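Local coordinates for metallo-beta-lactamase FIM-1 (Pseudomonas aeruginosa, PDB 6V3Q), which probably hydrolyses beta-lactam antibiotics to substituted beta-amino acids with the help of zinc, as a class B metallo-beta-lactamase, at residues I62-W65 with S66-T69; A53-D56 with P57-A60; A103-S106 with N107-A110. One frame throughout, in Å; residues are numbered along the deposited sequence.

Interactions 1 and 2 belong to one helix, 56-68: residues 53-60 start it from the loop after strand 46-50, and residues 62-69 cover its later part. They meet where Ile62 CD1 packs on Ala53 CB, 4.1 Å away. Interaction 3 lies on the separate short helix 104-108, its centre about 27 Å from that of interaction 1 and about 20 Å from that of interaction 2. All three are partly buried, interaction 1 with as many exposed as buried residues, the others with more buried. A tryptophan-threonine CH-pi contact marks interaction 1, a capping aspartate and a threonine hydroxyl interaction 2, and a carboxylate-guanidinium salt bridge interaction 3. Interactions 2 and 3 approach the zinc site; interaction 1 does not.

Interaction 1 (I62-W65 with S66-T69); sequences IIEW and SKDT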
ATOM      1  N   ILE A  62      -6.399 -12.431  15.818  1.00 61.75           N
ATOM      2  CA  ILE A  62      -7.855 -12.349  15.887  1.00 60.33           C
ATOM      3  C   ILE A  62      -8.397 -13.377  16.870  1.00 63.52           C
ATOM      4  O   ILE A  62      -9.288 -13.080  17.676  1.00 67.87           O
ATOM      5  CB  ILE A  62      -8.463 -12.531  14.484  1.00 59.40           C
ATOM      6  CG1 ILE A  62      -7.929 -11.464  13.523  1.00 58.93           C
ATOM      7  CG2 ILE A  62      -9.983 -12.486  14.549  1.00 55.34           C
ATOM      8  CD1 ILE A  62      -8.355 -11.670  12.090  1.00 61.25           C
ATOM      9  N   ILE A  63      -7.866 -14.601  16.820  1.00 64.61           N
ATOM     10  CA  ILE A  63      -8.274 -15.642  17.760  1.00 66.68           C
ATOM     11  C   ILE A  63      -8.001 -15.198  19.191  1.00 68.03           C
ATOM     12  O   ILE A  63      -8.861 -15.310  20.073  1.00 73.95           O
ATOM     13  CB  ILE A  63      -7.551 -16.963  17.439  1.00 63.40           C
ATOM     14  CG1 ILE A  63      -8.011 -17.524  16.094  1.00 63.10           C
ATOM     15  CG2 ILE A  63      -7.749 -17.972  18.563  1.00 59.64           C
ATOM     16  CD1 ILE A  63      -7.167 -18.675  15.605  1.00 65.64           C
ATOM     17  N   GLU A  64      -6.796 -14.681  19.439  1.00 67.81           N
ATOM     18  CA  GLU A  64      -6.422 -14.285  20.791  1.00 72.67           C
ATOM     19  C   GLU A  64      -7.250 -13.099  21.270  1.00 66.71           C
ATOM     20  O   GLU A  64      -7.646 -13.043  22.439  1.00 64.83           O
ATOM     21  CB  GLU A  64      -4.927 -13.960  20.840  1.00 81.96           C
ATOM     22  CG  GLU A  64      -4.189 -14.546  22.036  1.00 97.35           C
ATOM     23  CD  GLU A  64      -4.166 -16.070  22.040  1.00109.58           C
ATOM     24  OE1 GLU A  64      -3.778 -16.651  23.073  1.00117.43           O
ATOM     25  OE2 GLU A  64      -4.526 -16.693  21.018  1.00111.48           O
ATOM     26  N   TRP A  65      -7.526 -12.145  20.377  1.00 62.39           N
ATOM     27  CA  TRP A  65      -8.350 -10.999  20.747  1.00 66.54           C
ATOM     28  C   TRP A  65      -9.768 -11.430  21.101  1.00 69.95           C
ATOM     29  O   TRP A  65     -10.383 -10.876  22.021  1.00 66.42           O
ATOM     30  CB  TRP A  65      -8.367  -9.982  19.607  1.00 64.38           C
ATOM     31  CG  TRP A  65      -9.346  -8.865  19.800  1.00 63.60           C
ATOM     32  CD1 TRP A  65      -9.116  -7.668  20.413  1.00 64.75           C
ATOM     33  CD2 TRP A  65     -10.713  -8.839  19.370  1.00 60.38           C
ATOM     34  NE1 TRP A  65     -10.254  -6.899  20.392  1.00 64.58           N
ATOM     35  CE2 TRP A  65     -11.249  -7.597  19.760  1.00 64.00           C
ATOM     36  CE3 TRP A  65     -11.535  -9.746  18.694  1.00 62.58           C
ATOM     37  CZ2 TRP A  65     -12.569  -7.238  19.497  1.00 63.67           C
ATOM     38  CZ3 TRP A  65     -12.847  -9.388  18.434  1.00 63.16           C
ATOM     39  CH2 TRP A  65     -13.350  -8.144  18.835  1.00 62.59           C
ATOM     40  N   SER A  66     -10.307 -12.417  20.378  1.00 68.94           N
ATOM     41  CA  SER A  66     -11.661 -12.884  20.659  1.00 70.61           C
ATOM     42  C   SER A  66     -11.748 -13.574  22.014  1.00 66.04           C
ATOM     43  O   SER A  66     -12.818 -13.589  22.633  1.00 67.92           O
ATOM     44  CB  SER A  66     -12.134 -13.834  19.560  1.00 70.70           C
ATOM     45  OG  SER A  66     -11.554 -15.118  19.721  1.00 74.78           O
ATOM     46  N   LYS A  67     -10.644 -14.151  22.486  1.00 69.40           N
ATOM     47  CA  LYS A  67     -10.626 -14.825  23.778  1.00 75.87           C
ATOM     48  C   LYS A  67     -10.274 -13.882  24.923  1.00 78.91           C
ATOM     49  O   LYS A  67     -10.903 -13.942  25.984  1.00 82.02           O
ATOM     50  CB  LYS A  67      -9.634 -15.994  23.757  1.00 82.45           C
ATOM     51  CG  LYS A  67     -10.034 -17.167  22.873  1.00 88.73           C
ATOM     52  CD  LYS A  67      -9.380 -18.461  23.349  1.00 95.96           C
ATOM     53  CE  LYS A  67      -7.862 -18.406  23.279  1.00 99.04           C
ATOM     54  NZ  LYS A  67      -7.336 -18.927  21.992  1.00 99.38           N
ATOM     55  N   ASP A  68      -9.283 -13.011  24.731  1.00 83.74           N
ATOM     56  CA  ASP A  68      -8.768 -12.186  25.820  1.00 88.26           C
ATOM     57  C   ASP A  68      -9.545 -10.889  26.004  1.00 85.21           C
ATOM     58  O   ASP A  68      -9.803 -10.485  27.144  1.00 90.81           O
ATOM     59  CB  ASP A  68      -7.288 -11.870  25.583  1.00 98.62           C
ATOM     60  CG  ASP A  68      -6.418 -13.112  25.603  1.00109.18           C
ATOM     61  OD1 ASP A  68      -6.831 -14.118  26.217  1.00113.05           O
ATOM     62  OD2 ASP A  68      -5.321 -13.084  25.004  1.00111.47           O
ATOM     63  N   THR A  69      -9.924 -10.228  24.912  1.00 85.33           N
ATOM     64  CA  THR A  69     -10.621  -8.946  24.973  1.00 82.48           C
ATOM     65  C   THR A  69     -12.131  -9.093  24.825  1.00 78.85           C
ATOM     66  O   THR A  69     -12.889  -8.568  25.647  1.00 82.93           O
ATOM     67  CB  THR A  69     -10.084  -8.001  23.890  1.00 79.00           C
ATOM     68  OG1 THR A  69      -8.663  -7.868  24.033  1.00 83.43           O
ATOM     69  CG2 THR A  69     -10.731  -6.626  24.007  1.00 78.06           C
TER
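The carbonyl oxygen Ile63 O is gripped twice. Ser66 OG donates to Ile63 O at 2.7 Å and Lys67 N to the same atom at 3.2 Å, both arriving from the same face of the carbonyl plane. The serine reaches back along its own helix because OG sits between its backbone N and carbonyl carbon (chi1 77°). The same hydroxyl oxygen is hydrogen-bonded to Ile74 N, so this buried group ties the helix to the start of the next strand. Further main-chain bonds of the i to i+4 kind follow, Ser66 N to Ile62 O, Asp68 N to Glu64 O, and Thr69 N to Trp65 O at 3.0 Å.

This last bond goes with Thr69 lying over one face of the Trp65 indole. Thr69 CB lies 3.9 Å from the centroid of the Trp65 five-membered ring in a CH-pi contact, while Thr69 CG2 reaches Trp65 NE1 at 3.7 Å. On the exposed side, Lys67 NZ makes a long salt bridge to Glu64 OE2, at 3.7 Å, and its ammonium end rests against Ile63 CG2, the two side chains running alongside each other. Asp68 turns its carboxylate nearly perpendicular to that of Glu64, with like-charged oxygens OE1 of Glu64 and OD2 of Asp68 4.3 Å apart; Lys67, which is nearer Glu64, may partly offset this.

In the beta-alpha-beta unit formed by strand 46-50, helix 56-68 and strand 74-78, this part of the helix packs Ile62 and Trp65 onto Ile40 of strand 33-43, with the indole also stacked on Phe12 and set edge-to-face with Trp20.

Interaction 2 (A53-D56 with P57-A60); sequences AWDD and PQTA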
ATOM      1  N   ALA A  53      -7.203 -13.172   8.375  1.00 63.76           N
ATOM      2  CA  ALA A  53      -6.279 -12.118   8.000  1.00 60.11           C
ATOM      3  C   ALA A  53      -5.434 -12.611   6.827  1.00 66.59           C
ATOM      4  O   ALA A  53      -5.770 -13.596   6.164  1.00 69.38           O
ATOM      5  CB  ALA A  53      -5.437 -11.703   9.201  1.00 62.51           C
ATOM      6  N   TRP A  54      -4.310 -11.944   6.565  1.00 68.47           N
ATOM      7  CA  TRP A  54      -3.496 -12.312   5.411  1.00 65.99           C
ATOM      8  C   TRP A  54      -2.718 -13.604   5.644  1.00 71.13           C
ATOM      9  O   TRP A  54      -2.510 -14.374   4.700  1.00 71.58           O
ATOM     10  CB  TRP A  54      -2.540 -11.175   5.057  1.00 66.22           C
ATOM     11  CG  TRP A  54      -3.229  -9.958   4.516  1.00 67.23           C
ATOM     12  CD1 TRP A  54      -3.661  -8.879   5.229  1.00 64.13           C
ATOM     13  CD2 TRP A  54      -3.567  -9.693   3.146  1.00 63.12           C
ATOM     14  NE1 TRP A  54      -4.246  -7.960   4.393  1.00 66.89           N
ATOM     15  CE2 TRP A  54      -4.200  -8.435   3.108  1.00 63.24           C
ATOM     16  CE3 TRP A  54      -3.395 -10.397   1.951  1.00 66.26           C
ATOM     17  CZ2 TRP A  54      -4.662  -7.865   1.921  1.00 65.53           C
ATOM     18  CZ3 TRP A  54      -3.855  -9.830   0.772  1.00 69.40           C
ATOM     19  CH2 TRP A  54      -4.479  -8.576   0.766  1.00 68.96           C
ATOM     20  N   ASP A  55      -2.275 -13.858   6.877  1.00 78.16           N
ATOM     21  CA  ASP A  55      -1.450 -15.024   7.167  1.00 83.38           C
ATOM     22  C   ASP A  55      -1.867 -15.616   8.508  1.00 82.27           C
ATOM     23  O   ASP A  55      -2.763 -15.106   9.186  1.00 77.52           O
ATOM     24  CB  ASP A  55       0.043 -14.665   7.146  1.00 95.18           C
ATOM     25  CG  ASP A  55       0.397 -13.548   8.118  1.00105.27           C
ATOM     26  OD1 ASP A  55      -0.429 -13.215   8.991  1.00106.39           O
ATOM     27  OD2 ASP A  55       1.509 -12.995   8.006  1.00110.35           O
ATOM     28  N   ASP A  56      -1.192 -16.700   8.894  1.00 83.93           N
ATOM     29  CA  ASP A  56      -1.503 -17.364  10.159  1.00 83.58           C
ATOM     30  C   ASP A  56      -1.271 -16.476  11.375  1.00 79.54           C
ATOM     31  O   ASP A  56      -2.192 -16.355  12.200  1.00 77.21           O
ATOM     32  CB  ASP A  56      -0.705 -18.669  10.267  1.00 91.84           C
ATOM     33  CG  ASP A  56      -1.225 -19.753   9.343  1.00 98.03           C
ATOM     34  OD1 ASP A  56      -2.449 -19.799   9.097  1.00 98.13           O
ATOM     35  OD2 ASP A  56      -0.409 -20.573   8.870  1.00102.32           O
ATOM     36  N   PRO A  57      -0.106 -15.840  11.563  1.00 78.70           N
ATOM     37  CA  PRO A  57       0.100 -15.075  12.807  1.00 73.41           C
ATOM     38  C   PRO A  57      -0.847 -13.899  12.970  1.00 74.68           C
ATOM     39  O   PRO A  57      -1.202 -13.562  14.106  1.00 75.91           O
ATOM     40  CB  PRO A  57       1.560 -14.613  12.695  1.00 69.96           C
ATOM     41  CG  PRO A  57       1.846 -14.615  11.242  1.00 75.06           C
ATOM     42  CD  PRO A  57       1.087 -15.785  10.698  1.00 74.91           C
ATOM     43  N   GLN A  58      -1.259 -13.256  11.874  1.00 70.93           N
ATOM     44  CA  GLN A  58      -2.246 -12.185  11.981  1.00 71.19           C
ATOM     45  C   GLN A  58      -3.628 -12.742  12.304  1.00 69.46           C
ATOM     46  O   GLN A  58      -4.383 -12.134  13.071  1.00 69.42           O
ATOM     47  CB  GLN A  58      -2.280 -11.365  10.691  1.00 70.81           C
ATOM     48  CG  GLN A  58      -1.335 -10.169  10.666  1.00 77.40           C
ATOM     49  CD  GLN A  58      -1.450  -9.357   9.385  1.00 80.42           C
ATOM     50  OE1 GLN A  58      -1.705  -9.903   8.312  1.00 78.02           O
ATOM     51  NE2 GLN A  58      -1.258  -8.045   9.493  1.00 85.04           N
ATOM     52  N   THR A  59      -3.977 -13.896  11.726  1.00 69.30           N
ATOM     53  CA  THR A  59      -5.207 -14.574  12.123  1.00 66.44           C
ATOM     54  C   THR A  59      -5.127 -15.046  13.569  1.00 65.83           C
ATOM     55  O   THR A  59      -6.141 -15.050  14.279  1.00 63.49           O
ATOM     56  CB  THR A  59      -5.492 -15.752  11.186  1.00 66.15           C
ATOM     57  OG1 THR A  59      -5.591 -15.279   9.835  1.00 64.21           O
ATOM     58  CG2 THR A  59      -6.798 -16.440  11.560  1.00 61.98           C
ATOM     59  N   ALA A  60      -3.931 -15.429  14.028  1.00 67.72           N
ATOM     60  CA  ALA A  60      -3.764 -15.812  15.426  1.00 68.68           C
ATOM     61  C   ALA A  60      -4.057 -14.646  16.361  1.00 68.37           C
ATOM     62  O   ALA A  60      -4.544 -14.854  17.478  1.00 70.24           O
ATOM     63  CB  ALA A  60      -2.351 -16.345  15.661  1.00 64.38           C
TER
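Thr59 OG1 joins the two segments on their buried side, accepting from Ala53 N at 3.0 Å and donating to Asp55 O at 2.9 Å. Asp55 O also takes the backbone N-H of Thr59, at 3.1 Å from Thr59 N, from the opposite face of its carbonyl plane, so one residue holds this oxygen from both faces. The hydroxyl can bridge to Ala53 because OG1 stands beside its own backbone N, anti to the carbonyl carbon (chi1 -58°). Next to it Ala53 CB meets Gln58 CB at 3.5 Å.

Asp55 is the N-cap of helix 56-68, the helix that follows strand 46-50. Asp55 OD1 accepts from Gln58 N at 3.0 Å, on the syn side and 30° out of the carboxylate plane, and the carboxylate probably interacts favourably with the helix dipole. Gln58 extends beyond CG until Gln58 OE1 lies at the edge of the Trp54 indole, 3.6 Å from Trp54 CB; its NE2 is held by Met25 O, while the indole NE1 donates to Ser24 O. The Trp54 side chain is about 8 Å from the bound zinc.

Toward solvent the contact is looser: the exposed Pro57 ring crosses the Asp55 side chain at about a right angle, with Pro57 CD 3.4 Å from Asp55 OD1. Asp56 is only partly exposed, and Asp56 OD1 takes a weak hydrogen bond from Ala92 N.

Interaction 3 (A103-S106 with N107-A110); sequences AADS and NRMA
Asp105 and Arg108, one helical turn apart, meet with their flat ends inclined at 48° rather than coplanar. Arg108 NH2 comes from above the carboxylate plane, 63° out of it, and donates to Asp105 OD1 at 2.9 Å in a salt bridge. The arginine chain bends at chi3 (-55°) to fold back toward the aspartate, Arg108 CG passing Ala104 O at 3.2 Å. Met109 approaches the same carboxylate with its terminal methyl, Met109 CE lying 3.3 Å from Asp105 OD1.

Backbone bonds keep these side chains in step: Asn107 N to Ala103 O, which begins the helix from its N-cap residue, and Met109 N to Asp105 O. Asn107 ND2 donates to Asp121 OD1 and Asn107 OD1 accepts from Ala118 N, joining helix 104-108 to strand 120-121 and the residues just before it. Ser106 OG is hydrogen-bonded to Asp148 OD2; the Ser106 side chain lies about 5 Å from that of the zinc ligand His81.

Asp105 OD2 forms a second salt bridge, with Arg147. Paired with two arginines, this carboxylate is probably stabilised in its charged form and links the short helix to the loop that carries Arg147 and Asp148.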
ATOM      1  N   ALA A 103     -17.527 -22.187   0.457  1.00 60.40           N
ATOM      2  CA  ALA A 103     -18.205 -22.713  -0.718  1.00 59.47           C
ATOM      3  C   ALA A 103     -17.439 -23.910  -1.264  1.00 58.61           C
ATOM      4  O   ALA A 103     -16.211 -23.972  -1.166  1.00 62.15           O
ATOM      5  CB  ALA A 103     -18.326 -21.630  -1.791  1.00 62.43           C
ATOM      6  N   ALA A 104     -18.177 -24.879  -1.816  1.00 65.54           N
ATOM      7  CA  ALA A 104     -17.536 -26.082  -2.342  1.00 76.18           C
ATOM      8  C   ALA A 104     -16.470 -25.727  -3.366  1.00 75.36           C
ATOM      9  O   ALA A 104     -15.384 -26.319  -3.380  1.00 76.74           O
ATOM     10  CB  ALA A 104     -18.583 -27.015  -2.954  1.00 71.83           C
ATOM     11  N   ASP A 105     -16.752 -24.733  -4.209  1.00 79.26           N
ATOM     12  CA  ASP A 105     -15.774 -24.292  -5.194  1.00 85.89           C
ATOM     13  C   ASP A 105     -14.556 -23.661  -4.530  1.00 81.02           C
ATOM     14  O   ASP A 105     -13.431 -23.811  -5.020  1.00 80.63           O
ATOM     15  CB  ASP A 105     -16.422 -23.306  -6.163  1.00 97.99           C
ATOM     16  CG  ASP A 105     -15.648 -23.179  -7.454  1.00112.19           C
ATOM     17  OD1 ASP A 105     -14.806 -24.062  -7.727  1.00117.23           O
ATOM     18  OD2 ASP A 105     -15.883 -22.202  -8.195  1.00116.72           O
ATOM     19  N   SER A 106     -14.756 -22.951  -3.416  1.00 77.45           N
ATOM     20  CA  SER A 106     -13.626 -22.339  -2.724  1.00 70.68           C
ATOM     21  C   SER A 106     -12.712 -23.397  -2.120  1.00 70.62           C
ATOM     22  O   SER A 106     -11.488 -23.227  -2.088  1.00 71.17           O
ATOM     23  CB  SER A 106     -14.126 -21.383  -1.644  1.00 62.32           C
ATOM     24  OG  SER A 106     -14.803 -20.274  -2.210  1.00 62.81           O
ATOM     25  N   ASN A 107     -13.290 -24.498  -1.637  1.00 71.09           N
ATOM     26  CA  ASN A 107     -12.485 -25.560  -1.049  1.00 74.89           C
ATOM     27  C   ASN A 107     -11.739 -26.359  -2.109  1.00 79.87           C
ATOM     28  O   ASN A 107     -10.667 -26.907  -1.829  1.00 83.64           O
ATOM     29  CB  ASN A 107     -13.366 -26.486  -0.212  1.00 77.53           C
ATOM     30  CG  ASN A 107     -13.725 -25.883   1.126  1.00 77.86           C
ATOM     31  OD1 ASN A 107     -13.015 -25.018   1.632  1.00 75.47           O
ATOM     32  ND2 ASN A 107     -14.830 -26.338   1.710  1.00 79.04           N
ATOM     33  N   ARG A 108     -12.281 -26.433  -3.326  1.00 82.20           N
ATOM     34  CA  ARG A 108     -11.631 -27.202  -4.381  1.00 87.03           C
ATOM     35  C   ARG A 108     -10.411 -26.479  -4.943  1.00 87.16           C
ATOM     36  O   ARG A 108      -9.406 -27.119  -5.272  1.00101.15           O
ATOM     37  CB  ARG A 108     -12.629 -27.503  -5.497  1.00 94.44           C
ATOM     38  CG  ARG A 108     -13.728 -28.482  -5.112  1.00 99.13           C
ATOM     39  CD  ARG A 108     -14.531 -28.868  -6.336  1.00106.95           C
ATOM     40  NE  ARG A 108     -15.056 -27.689  -7.017  1.00109.33           N
ATOM     41  CZ  ARG A 108     -15.430 -27.663  -8.291  1.00112.89           C
ATOM     42  NH1 ARG A 108     -15.335 -28.754  -9.040  1.00116.69           N
ATOM     43  NH2 ARG A 108     -15.895 -26.541  -8.822  1.00110.87           N
ATOM     44  N   MET A 109     -10.474 -25.154  -5.058  1.00 80.94           N
ATOM     45  CA  MET A 109      -9.403 -24.376  -5.667  1.00 90.72           C
ATOM     46  C   MET A 109      -8.458 -23.750  -4.648  1.00 84.40           C
ATOM     47  O   MET A 109      -7.566 -22.989  -5.037  1.00 84.00           O
ATOM     48  CB  MET A 109      -9.989 -23.281  -6.564  1.00100.69           C
ATOM     49  CG  MET A 109     -10.691 -22.164  -5.811  1.00104.73           C
ATOM     50  SD  MET A 109     -11.257 -20.844  -6.910  1.00114.34           S
ATOM     51  CE  MET A 109     -12.455 -21.718  -7.907  1.00116.18           C
ATOM     52  N   ALA A 110      -8.625 -24.050  -3.363  1.00 80.38           N
ATOM     53  CA  ALA A 110      -7.724 -23.540  -2.335  1.00 80.93           C
ATOM     54  C   ALA A 110      -6.346 -24.201  -2.413  1.00 81.96           C
ATOM     55  O   ALA A 110      -5.333 -23.503  -2.274  1.00 78.20           O
ATOM     56  CB  ALA A 110      -8.334 -23.721  -0.940  1.00 72.08           C
TER